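Local coordinates for protein trans-4-hydroxy-L-proline dehydratase (Clostridioides difficile 70-100-2010, PDB 6VXC) that catalyses the glycyl-radical dehydration of trans-4-hydroxy-L-proline to (S)-1-pyrroline-5-carboxylate in the anaerobic breakdown of hydroxyproline, at residues A[39-48]-A[94-105]; A[192-202]-A[543-554]. All blocks are in the same frame, centred on the assembly; numbering follows the deposited sequence.

Contact 1 (A[39-48]-A[94-105]); sequences AEPHISIERA and GDSPNGAPTYPE
R47 reaches both carboxylate oxygens of E105: NH2 lies 2.8 Å from OE1 and NH1 3.0 Å from OE2. The guanidinium and carboxylate planes of this end-on salt bridge are 36° apart, and NH2 meets OE1 from above the carboxylate plane. The R47 chain, extended from CG to NE with CG anti to the backbone N (chi1 -178°), crosses the Y103 side chain at about a right angle. CD2 of Y103 sits over the centre of one guanidinium face, 3.2 Å from CZ of R47. NH1 also donates to the carbonyl of T102. R68 also pairs with E105 OE1, and R47 NE donates to T292 O.

Next to this end, strands 42-44 and 99-101 pair as a small two-stranded parallel sheet, with H42 at its start. The S44 N to A100 O bond, 2.7 Å, is one of its rungs. Where the strands part, a water bridges S44 O, T102 N and A48 N, the last in helix 46-58.

CA of G99 lies over one face of the H42 ring, offset toward the rim, in a CH-pi contact. H42 NE2 donates at 2.9 Å to the syn lone pair of D95 OD1, with ring and carboxylate 79° apart. ND1 donates to E40 O in the ring plane, which fixes the ring's rotation. N98 ND2 donates to A39 O at 3.0 Å, from above the carbonyl plane.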
loop_
_atom_site.group_PDB
_atom_site.type_symbol
_atom_site.label_atom_id
_atom_site.label_comp_id
_atom_site.label_asym_id
_atom_site.label_seq_id
_atom_site.Cartn_x
_atom_site.Cartn_y
_atom_site.Cartn_z
ATOM N N ALA A 39 9.624 20.866 3.265
ATOM C CA ALA A 39 10.816 20.041 3.414
ATOM C C ALA A 39 11.211 19.405 2.087
ATOM O O ALA A 39 10.367 18.912 1.339
ATOM C CB ALA A 39 10.586 18.966 4.472
ATOM N N GLU A 40 12.480 19.411 1.806
ATOM C CA GLU A 40 12.953 18.855 0.540
ATOM C C GLU A 40 13.271 17.365 0.677
ATOM O O GLU A 40 13.931 16.955 1.630
ATOM C CB GLU A 40 14.201 19.594 0.054
ATOM C CG GLU A 40 13.946 21.034 -0.418
ATOM C CD GLU A 40 13.168 21.104 -1.741
ATOM O OE1 GLU A 40 13.814 21.104 -2.811
ATOM O OE2 GLU A 40 11.912 21.153 -1.719
ATOM N N PRO A 41 12.823 16.536 -0.259
ATOM C CA PRO A 41 13.150 15.102 -0.191
ATOM C C PRO A 41 14.648 14.860 -0.369
ATOM O O PRO A 41 15.261 15.359 -1.314
ATOM C CB PRO A 41 12.332 14.488 -1.336
ATOM C CG PRO A 41 11.975 15.594 -2.220
ATOM C CD PRO A 41 12.062 16.894 -1.466
ATOM N N HIS A 42 15.220 14.073 0.540
ATOM C CA HIS A 42 16.650 13.789 0.561
ATOM C C HIS A 42 16.872 12.477 1.305
ATOM O O HIS A 42 15.992 11.987 2.016
ATOM C CB HIS A 42 17.425 14.928 1.235
ATOM C CG HIS A 42 17.095 15.096 2.688
ATOM N ND1 HIS A 42 15.922 15.676 3.124
ATOM C CD2 HIS A 42 17.776 14.746 3.807
ATOM C CE1 HIS A 42 15.896 15.680 4.444
ATOM N NE2 HIS A 42 17.011 15.125 4.885
ATOM N N ILE A 43 18.064 11.920 1.154
ATOM C CA ILE A 43 18.400 10.686 1.854
ATOM C C ILE A 43 19.258 11.009 3.074
ATOM O O ILE A 43 20.012 11.990 3.108
ATOM C CB ILE A 43 19.088 9.639 0.947
ATOM C CG1 ILE A 43 20.497 10.049 0.566
ATOM C CG2 ILE A 43 18.285 9.400 -0.320
ATOM C CD1 ILE A 43 21.269 8.891 -0.040
ATOM N N SER A 44 19.064 10.208 4.116
ATOM C CA SER A 44 19.798 10.274 5.372
ATOM C C SER A 44 20.605 8.989 5.503
ATOM O O SER A 44 20.028 7.896 5.536
ATOM C CB SER A 44 18.846 10.446 6.556
ATOM O OG SER A 44 19.520 10.332 7.801
ATOM N N ILE A 45 21.935 9.121 5.538
ATOM C CA ILE A 45 22.834 7.971 5.512
ATOM C C ILE A 45 23.150 7.432 6.902
ATOM O O ILE A 45 23.847 6.417 7.020
ATOM C CB ILE A 45 24.142 8.354 4.783
ATOM C CG1 ILE A 45 24.833 7.116 4.204
ATOM C CG2 ILE A 45 25.067 9.140 5.721
ATOM C CD1 ILE A 45 24.039 6.433 3.099
ATOM N N GLU A 46 22.667 8.081 7.966
ATOM C CA GLU A 46 23.089 7.680 9.304
ATOM C C GLU A 46 22.663 6.255 9.633
ATOM O O GLU A 46 23.411 5.503 10.272
ATOM C CB GLU A 46 22.537 8.639 10.351
ATOM C CG GLU A 46 23.068 8.326 11.716
ATOM C CD GLU A 46 22.635 9.315 12.757
ATOM O OE1 GLU A 46 21.535 9.124 13.298
ATOM O OE2 GLU A 46 23.379 10.278 13.026
ATOM N N ARG A 47 21.446 5.879 9.260
ATOM C CA ARG A 47 20.988 4.531 9.563
ATOM C C ARG A 47 21.940 3.490 8.988
ATOM O O ARG A 47 22.364 2.569 9.692
ATOM C CB ARG A 47 19.580 4.307 9.009
ATOM C CG ARG A 47 19.035 2.933 9.339
ATOM C CD ARG A 47 17.814 2.576 8.532
ATOM N NE ARG A 47 17.332 1.244 8.884
ATOM C CZ ARG A 47 17.810 0.112 8.382
ATOM N NH1 ARG A 47 18.787 0.136 7.482
ATOM N NH2 ARG A 47 17.296 -1.044 8.779
ATOM N N ALA A 48 22.306 3.639 7.712
ATOM C CA ALA A 48 23.188 2.666 7.076
ATOM C C ALA A 48 24.525 2.584 7.797
ATOM O O ALA A 48 25.065 1.490 7.988
ATOM C CB ALA A 48 23.401 3.027 5.608
ATOM N N GLY A 94 14.290 9.851 9.623
ATOM C CA GLY A 94 15.596 10.318 9.212
ATOM C C GLY A 94 16.109 11.472 10.052
ATOM O O GLY A 94 15.642 11.720 11.168
ATOM N N ASP A 95 17.051 12.228 9.477
ATOM C CA ASP A 95 17.669 13.326 10.214
ATOM C C ASP A 95 16.732 14.520 10.347
ATOM O O ASP A 95 16.864 15.307 11.289
ATOM C CB ASP A 95 18.962 13.780 9.527
ATOM C CG ASP A 95 18.715 14.420 8.153
ATOM O OD1 ASP A 95 17.875 13.916 7.384
ATOM O OD2 ASP A 95 19.349 15.452 7.844
ATOM N N SER A 96 15.812 14.689 9.408
ATOM C CA SER A 96 14.932 15.847 9.387
ATOM C C SER A 96 13.706 15.486 8.566
ATOM O O SER A 96 13.655 14.406 7.961
ATOM C CB SER A 96 15.638 17.082 8.810
ATOM O OG SER A 96 15.988 16.867 7.460
ATOM N N PRO A 97 12.687 16.342 8.561
ATOM C CA PRO A 97 11.486 16.053 7.770
ATOM C C PRO A 97 11.839 15.788 6.312
ATOM O O PRO A 97 12.645 16.497 5.711
ATOM C CB PRO A 97 10.655 17.333 7.921
ATOM C CG PRO A 97 11.079 17.879 9.258
ATOM C CD PRO A 97 12.543 17.573 9.363
ATOM N N ASN A 98 11.187 14.776 5.735
ATOM C CA ASN A 98 11.378 14.350 4.344
ATOM C C ASN A 98 12.792 13.780 4.101
ATOM O O ASN A 98 13.220 13.746 2.926
ATOM C CB ASN A 98 11.071 15.487 3.360
ATOM C CG ASN A 98 10.262 15.016 2.164
ATOM O OD1 ASN A 98 9.872 13.854 2.092
ATOM N ND2 ASN A 98 9.972 15.927 1.237
ATOM N N GLY A 99 13.458 13.360 5.104
ATOM C CA GLY A 99 14.725 12.653 4.986
ATOM C C GLY A 99 14.507 11.161 5.117
ATOM O O GLY A 99 14.068 10.677 6.163
ATOM N N ALA A 100 14.763 10.445 4.039
ATOM C CA ALA A 100 14.553 9.001 4.048
ATOM C C ALA A 100 15.829 8.284 4.473
ATOM O O ALA A 100 16.897 8.539 3.901
ATOM C CB ALA A 100 14.134 8.497 2.672
ATOM N N PRO A 101 15.772 7.382 5.444
ATOM C CA PRO A 101 16.911 6.493 5.680
ATOM C C PRO A 101 17.104 5.567 4.487
ATOM O O PRO A 101 16.245 5.455 3.611
ATOM C CB PRO A 101 16.507 5.702 6.927
ATOM C CG PRO A 101 15.303 6.406 7.477
ATOM C CD PRO A 101 14.641 7.081 6.327
ATOM N N THR A 102 18.258 4.894 4.462
ATOM C CA THR A 102 18.532 3.858 3.475
ATOM C C THR A 102 18.663 2.507 4.155
ATOM O O THR A 102 18.971 2.408 5.345
ATOM C CB THR A 102 19.815 4.113 2.674
ATOM O OG1 THR A 102 20.938 4.099 3.553
ATOM C CG2 THR A 102 19.757 5.431 1.935
ATOM N N TYR A 103 18.466 1.461 3.362
ATOM C CA TYR A 103 18.347 0.097 3.868
ATOM C C TYR A 103 19.218 -0.835 3.027
ATOM O O TYR A 103 18.714 -1.671 2.273
ATOM C CB TYR A 103 16.877 -0.332 3.869
ATOM C CG TYR A 103 15.986 0.583 4.710
ATOM C CD1 TYR A 103 15.545 1.802 4.211
ATOM C CD2 TYR A 103 15.624 0.244 6.006
ATOM C CE1 TYR A 103 14.756 2.648 4.965
ATOM C CE2 TYR A 103 14.817 1.100 6.777
ATOM C CZ TYR A 103 14.387 2.299 6.243
ATOM O OH TYR A 103 13.593 3.174 6.982
ATOM N N PRO A 104 20.546 -0.725 3.151
ATOM C CA PRO A 104 21.444 -1.527 2.297
ATOM C C PRO A 104 21.417 -3.023 2.589
ATOM O O PRO A 104 21.895 -3.800 1.753
ATOM C CB PRO A 104 22.824 -0.933 2.593
ATOM C CG PRO A 104 22.704 -0.381 3.980
ATOM C CD PRO A 104 21.291 0.138 4.083
ATOM N N GLU A 105 20.850 -3.461 3.718
ATOM C CA GLU A 105 20.654 -4.890 3.924
ATOM C C GLU A 105 19.632 -5.470 2.958
ATOM O O GLU A 105 19.588 -6.693 2.776
ATOM C CB GLU A 105 20.224 -5.183 5.361
ATOM C CG GLU A 105 18.869 -4.581 5.747
ATOM C CD GLU A 105 19.013 -3.241 6.423
ATOM O OE1 GLU A 105 18.782 -3.179 7.652
ATOM O OE2 GLU A 105 19.412 -2.270 5.749
HETATM O O HOH W 1 20.751 5.164 5.926
#

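Contact 2 (A[192-202]-A[543-554])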
loop_
_atom_site.group_PDB
_atom_site.type_symbol
_atom_site.label_atom_id
_atom_site.label_comp_id
_atom_site.label_asym_id
_atom_site.label_seq_id
_atom_site.Cartn_x
_atom_site.Cartn_y
_atom_site.Cartn_z
ATOM N N PHE A 192 6.380 -1.818 26.354
ATOM C CA PHE A 192 7.390 -2.784 25.951
ATOM C C PHE A 192 8.095 -3.445 27.130
ATOM O O PHE A 192 8.658 -4.536 26.961
ATOM C CB PHE A 192 8.384 -2.124 24.997
ATOM C CG PHE A 192 7.822 -1.968 23.617
ATOM C CD1 PHE A 192 7.910 -3.005 22.699
ATOM C CD2 PHE A 192 7.143 -0.810 23.255
ATOM C CE1 PHE A 192 7.349 -2.880 21.422
ATOM C CE2 PHE A 192 6.583 -0.680 21.979
ATOM C CZ PHE A 192 6.684 -1.710 21.066
ATOM N N LEU A 193 8.049 -2.841 28.321
ATOM C CA LEU A 193 8.482 -3.559 29.510
ATOM C C LEU A 193 7.536 -4.705 29.826
ATOM O O LEU A 193 7.982 -5.773 30.252
ATOM C CB LEU A 193 8.587 -2.616 30.707
ATOM C CG LEU A 193 9.685 -1.579 30.620
ATOM C CD1 LEU A 193 9.541 -0.614 31.775
ATOM C CD2 LEU A 193 11.056 -2.260 30.633
ATOM N N ASP A 194 6.226 -4.499 29.627
ATOM C CA ASP A 194 5.259 -5.585 29.801
ATOM C C ASP A 194 5.510 -6.717 28.810
ATOM O O ASP A 194 5.452 -7.902 29.165
ATOM C CB ASP A 194 3.831 -5.080 29.610
ATOM C CG ASP A 194 3.400 -4.084 30.660
ATOM O OD1 ASP A 194 3.762 -4.253 31.847
ATOM O OD2 ASP A 194 2.674 -3.133 30.283
ATOM N N LEU A 195 5.699 -6.371 27.533
ATOM C CA LEU A 195 5.919 -7.399 26.523
ATOM C C LEU A 195 7.195 -8.159 26.836
ATOM O O LEU A 195 7.243 -9.384 26.712
ATOM C CB LEU A 195 5.981 -6.758 25.134
ATOM C CG LEU A 195 4.669 -6.116 24.636
ATOM C CD1 LEU A 195 4.876 -5.231 23.399
ATOM C CD2 LEU A 195 3.653 -7.187 24.321
ATOM N N LYS A 196 8.225 -7.453 27.309
ATOM C CA LYS A 196 9.458 -8.147 27.666
ATOM C C LYS A 196 9.221 -9.169 28.775
ATOM O O LYS A 196 9.736 -10.285 28.717
ATOM C CB LYS A 196 10.538 -7.150 28.071
ATOM C CG LYS A 196 11.881 -7.827 28.262
ATOM C CD LYS A 196 12.975 -6.861 28.635
ATOM C CE LYS A 196 14.260 -7.621 28.944
ATOM N NZ LYS A 196 15.348 -6.697 29.326
ATOM N N LYS A 197 8.412 -8.820 29.776
ATOM C CA LYS A 197 8.079 -9.799 30.808
ATOM C C LYS A 197 7.345 -10.989 30.216
ATOM O O LYS A 197 7.558 -12.132 30.633
ATOM C CB LYS A 197 7.237 -9.148 31.909
ATOM C CG LYS A 197 8.019 -8.190 32.773
ATOM C CD LYS A 197 7.176 -7.636 33.906
ATOM C CE LYS A 197 8.053 -6.964 34.948
ATOM N NZ LYS A 197 7.248 -6.138 35.893
ATOM N N ASP A 198 6.434 -10.735 29.277
ATOM C CA ASP A 198 5.779 -11.832 28.575
ATOM C C ASP A 198 6.800 -12.711 27.859
ATOM O O ASP A 198 6.679 -13.939 27.857
ATOM C CB ASP A 198 4.759 -11.294 27.568
ATOM C CG ASP A 198 3.566 -10.599 28.229
ATOM O OD1 ASP A 198 3.327 -10.778 29.442
ATOM O OD2 ASP A 198 2.858 -9.867 27.512
ATOM N N ILE A 199 7.789 -12.095 27.213
ATOM C CA ILE A 199 8.782 -12.856 26.466
ATOM C C ILE A 199 9.658 -13.675 27.412
ATOM O O ILE A 199 9.926 -14.857 27.171
ATOM C CB ILE A 199 9.611 -11.903 25.583
ATOM C CG1 ILE A 199 8.732 -11.344 24.442
ATOM C CG2 ILE A 199 10.896 -12.596 25.082
ATOM C CD1 ILE A 199 9.241 -10.039 23.846
ATOM N N GLU A 200 10.079 -13.074 28.520
ATOM C CA GLU A 200 10.887 -13.804 29.492
ATOM C C GLU A 200 10.118 -14.980 30.073
ATOM O O GLU A 200 10.695 -16.045 30.323
ATOM C CB GLU A 200 11.355 -12.841 30.581
ATOM C CG GLU A 200 12.418 -11.880 30.062
ATOM C CD GLU A 200 12.766 -10.752 31.019
ATOM O OE1 GLU A 200 11.969 -10.450 31.935
ATOM O OE2 GLU A 200 13.869 -10.187 30.865
ATOM N N ALA A 201 8.811 -14.817 30.280
ATOM C CA ALA A 201 8.001 -15.939 30.739
ATOM C C ALA A 201 7.989 -17.070 29.715
ATOM O O ALA A 201 8.089 -18.248 30.080
ATOM C CB ALA A 201 6.579 -15.474 31.039
ATOM N N ARG A 202 7.862 -16.734 28.425
ATOM C CA ARG A 202 7.912 -17.761 27.386
ATOM C C ARG A 202 9.268 -18.460 27.372
ATOM O O ARG A 202 9.342 -19.684 27.251
ATOM C CB ARG A 202 7.624 -17.153 26.013
ATOM C CG ARG A 202 6.162 -16.889 25.716
ATOM C CD ARG A 202 5.337 -18.174 25.557
ATOM N NE ARG A 202 5.649 -18.896 24.320
ATOM C CZ ARG A 202 6.101 -20.148 24.264
ATOM N NH1 ARG A 202 6.304 -20.843 25.372
ATOM N NH2 ARG A 202 6.359 -20.706 23.092
ATOM N N LEU A 543 11.174 -6.620 16.285
ATOM C CA LEU A 543 10.318 -5.569 16.833
ATOM C C LEU A 543 8.874 -5.770 16.384
ATOM O O LEU A 543 7.969 -5.868 17.214
ATOM C CB LEU A 543 10.824 -4.174 16.451
ATOM C CG LEU A 543 9.931 -3.013 16.928
ATOM C CD1 LEU A 543 9.807 -3.026 18.463
ATOM C CD2 LEU A 543 10.450 -1.635 16.457
ATOM N N MET A 544 8.639 -5.915 15.078
ATOM C CA MET A 544 7.262 -6.132 14.633
ATOM C C MET A 544 6.640 -7.347 15.321
ATOM O O MET A 544 5.457 -7.326 15.681
ATOM C CB MET A 544 7.200 -6.286 13.112
ATOM C CG MET A 544 5.779 -6.498 12.570
ATOM S SD MET A 544 4.782 -4.982 12.654
ATOM C CE MET A 544 5.596 -4.034 11.374
ATOM N N SER A 545 7.428 -8.405 15.535
ATOM C CA SER A 545 6.883 -9.611 16.142
ATOM C C SER A 545 6.325 -9.352 17.538
ATOM O O SER A 545 5.382 -10.029 17.953
ATOM C CB SER A 545 7.946 -10.710 16.182
ATOM O OG SER A 545 8.399 -11.026 14.876
ATOM N N THR A 546 6.892 -8.399 18.285
ATOM C CA THR A 546 6.438 -8.188 19.658
ATOM C C THR A 546 4.998 -7.699 19.731
ATOM O O THR A 546 4.353 -7.885 20.764
ATOM C CB THR A 546 7.333 -7.184 20.397
ATOM O OG1 THR A 546 7.233 -5.896 19.767
ATOM C CG2 THR A 546 8.815 -7.656 20.438
ATOM N N ILE A 547 4.465 -7.102 18.666
ATOM C CA ILE A 547 3.150 -6.484 18.733
ATOM C C ILE A 547 2.133 -7.155 17.811
ATOM O O ILE A 547 1.061 -6.609 17.598
ATOM C CB ILE A 547 3.229 -4.974 18.435
ATOM C CG1 ILE A 547 3.830 -4.758 17.050
ATOM C CG2 ILE A 547 3.991 -4.240 19.549
ATOM C CD1 ILE A 547 3.728 -3.334 16.545
ATOM N N VAL A 548 2.474 -8.290 17.257
ATOM C CA VAL A 548 1.591 -8.985 16.389
ATOM C C VAL A 548 1.160 -10.329 16.948
ATOM O O VAL A 548 1.977 -11.192 17.194
ATOM C CB VAL A 548 2.202 -9.223 14.997
ATOM C CG1 VAL A 548 1.360 -10.212 14.232
ATOM C CG2 VAL A 548 2.437 -7.960 14.227
ATOM N N ASP A 549 -0.139 -10.489 17.093
ATOM C CA ASP A 549 -0.685 -11.726 17.545
ATOM C C ASP A 549 -0.321 -12.945 16.742
ATOM O O ASP A 549 -0.550 -13.090 15.589
ATOM C CB ASP A 549 -2.167 -11.727 17.793
ATOM C CG ASP A 549 -2.553 -10.971 19.022
ATOM O OD1 ASP A 549 -1.771 -10.865 19.925
ATOM O OD2 ASP A 549 -3.658 -10.521 19.050
ATOM N N ASP A 550 0.126 -13.705 17.702
ATOM C CA ASP A 550 0.676 -14.918 18.092
ATOM C C ASP A 550 2.178 -15.062 18.110
ATOM O O ASP A 550 2.606 -16.069 18.538
ATOM C CB ASP A 550 -0.218 -16.153 18.042
ATOM C CG ASP A 550 -1.699 -15.833 18.090
ATOM O OD1 ASP A 550 -2.137 -14.995 18.835
ATOM O OD2 ASP A 550 -2.405 -16.436 17.336
ATOM N N CYS A 551 2.944 -14.005 17.793
ATOM C CA CYS A 551 4.367 -14.299 17.649
ATOM C C CYS A 551 4.991 -14.695 18.984
ATOM O O CYS A 551 5.734 -15.680 19.056
ATOM C CB CYS A 551 5.102 -13.098 17.039
ATOM S SG CYS A 551 4.547 -12.679 15.353
ATOM N N ILE A 552 4.692 -13.950 20.055
ATOM C CA ILE A 552 5.278 -14.262 21.363
ATOM C C ILE A 552 4.814 -15.632 21.843
ATOM O O ILE A 552 5.628 -16.486 22.219
ATOM C CB ILE A 552 4.955 -13.147 22.387
ATOM C CG1 ILE A 552 5.710 -11.857 22.039
ATOM C CG2 ILE A 552 5.241 -13.597 23.819
ATOM C CD1 ILE A 552 5.331 -10.636 22.885
ATOM N N GLU A 553 3.504 -15.875 21.800
ATOM C CA GLU A 553 2.960 -17.159 22.242
ATOM C C GLU A 553 3.536 -18.325 21.445
ATOM O O GLU A 553 3.863 -19.374 22.016
ATOM C CB GLU A 553 1.433 -17.128 22.137
ATOM C CG GLU A 553 0.720 -18.426 22.451
ATOM C CD GLU A 553 -0.804 -18.305 22.330
ATOM O OE1 GLU A 553 -1.308 -17.178 22.141
ATOM O OE2 GLU A 553 -1.496 -19.343 22.406
ATOM N N LYS A 554 3.658 -18.166 20.122
ATOM C CA LYS A 554 4.222 -19.218 19.282
ATOM C C LYS A 554 5.732 -19.329 19.408
ATOM O O LYS A 554 6.294 -20.367 19.043
ATOM C CB LYS A 554 3.905 -18.968 17.806
ATOM C CG LYS A 554 2.467 -19.156 17.370
ATOM C CD LYS A 554 2.378 -18.872 15.885
ATOM C CE LYS A 554 0.999 -19.099 15.313
ATOM N NZ LYS A 554 1.027 -18.872 13.825
#
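Segment 192-202 is one continuous helix, while 543-554 is two short helical pieces, 543-546 and 551-554. The link between them includes a type II beta turn from V548 to C551. The backbones come nearest at I199 and I552, whose CA atoms are 6.3 Å apart. This is helix packing within the PFL-like part of the chain, away from the annotated active-site residues. It includes one knob-into-hole: I552 sits among L195, D198, I199 and R202. CD1 of I552 meets CG1 of I199 at 3.8 Å, and these two side chains cross at about a right angle. The same methyl reaches CD2 of L195 at 4.1 Å. CG2 of I552 turns instead to CG of R202.

At the other end, the F192 ring presents its edge to T546. OG1 of T546 lies near the ring plane, 3.4 Å from CE1 of F192. That hydroxyl donates to L543 O at 2.7 Å, a carbonyl that also accepts from T546 N. CE1 of F192 also touches CD1 of L543. CG2 of I547 touches both CZ of F192 and CD1 of L195. Helix 276-293 continues this apolar patch through V286, which touches both F192 and I547.

R202 is bent at chi2 and chi3, which brings NE to the carbonyl of I552. Its NH1 pairs with E205. NE donates to I552 O at 3.2 Å, 21° off the carbonyl plane.

From the N terminus, the chain leaves helix 27-38 and enters contact 1 at 39-48. It runs through helices 46-58 and 64-78 and returns at 94-105, closing a loop of 45 residues. Contact 2 opens later, with helix 192-205, and closes at 543-554 after 340 more residues. The loops are in series and neither nest nor cross. Contact 1 ties strand 42-44 and the start of helix 46-58 to strand 99-101 and the loop after it. Contact 2 joins helix 192-205 to the two short helices. Their centres are 29 Å apart, their nearest atoms about 10 Å. E293 touches both: its carbonyl bonds weakly to R47, its carboxylate accepts from the backbone N of L543 and of M544.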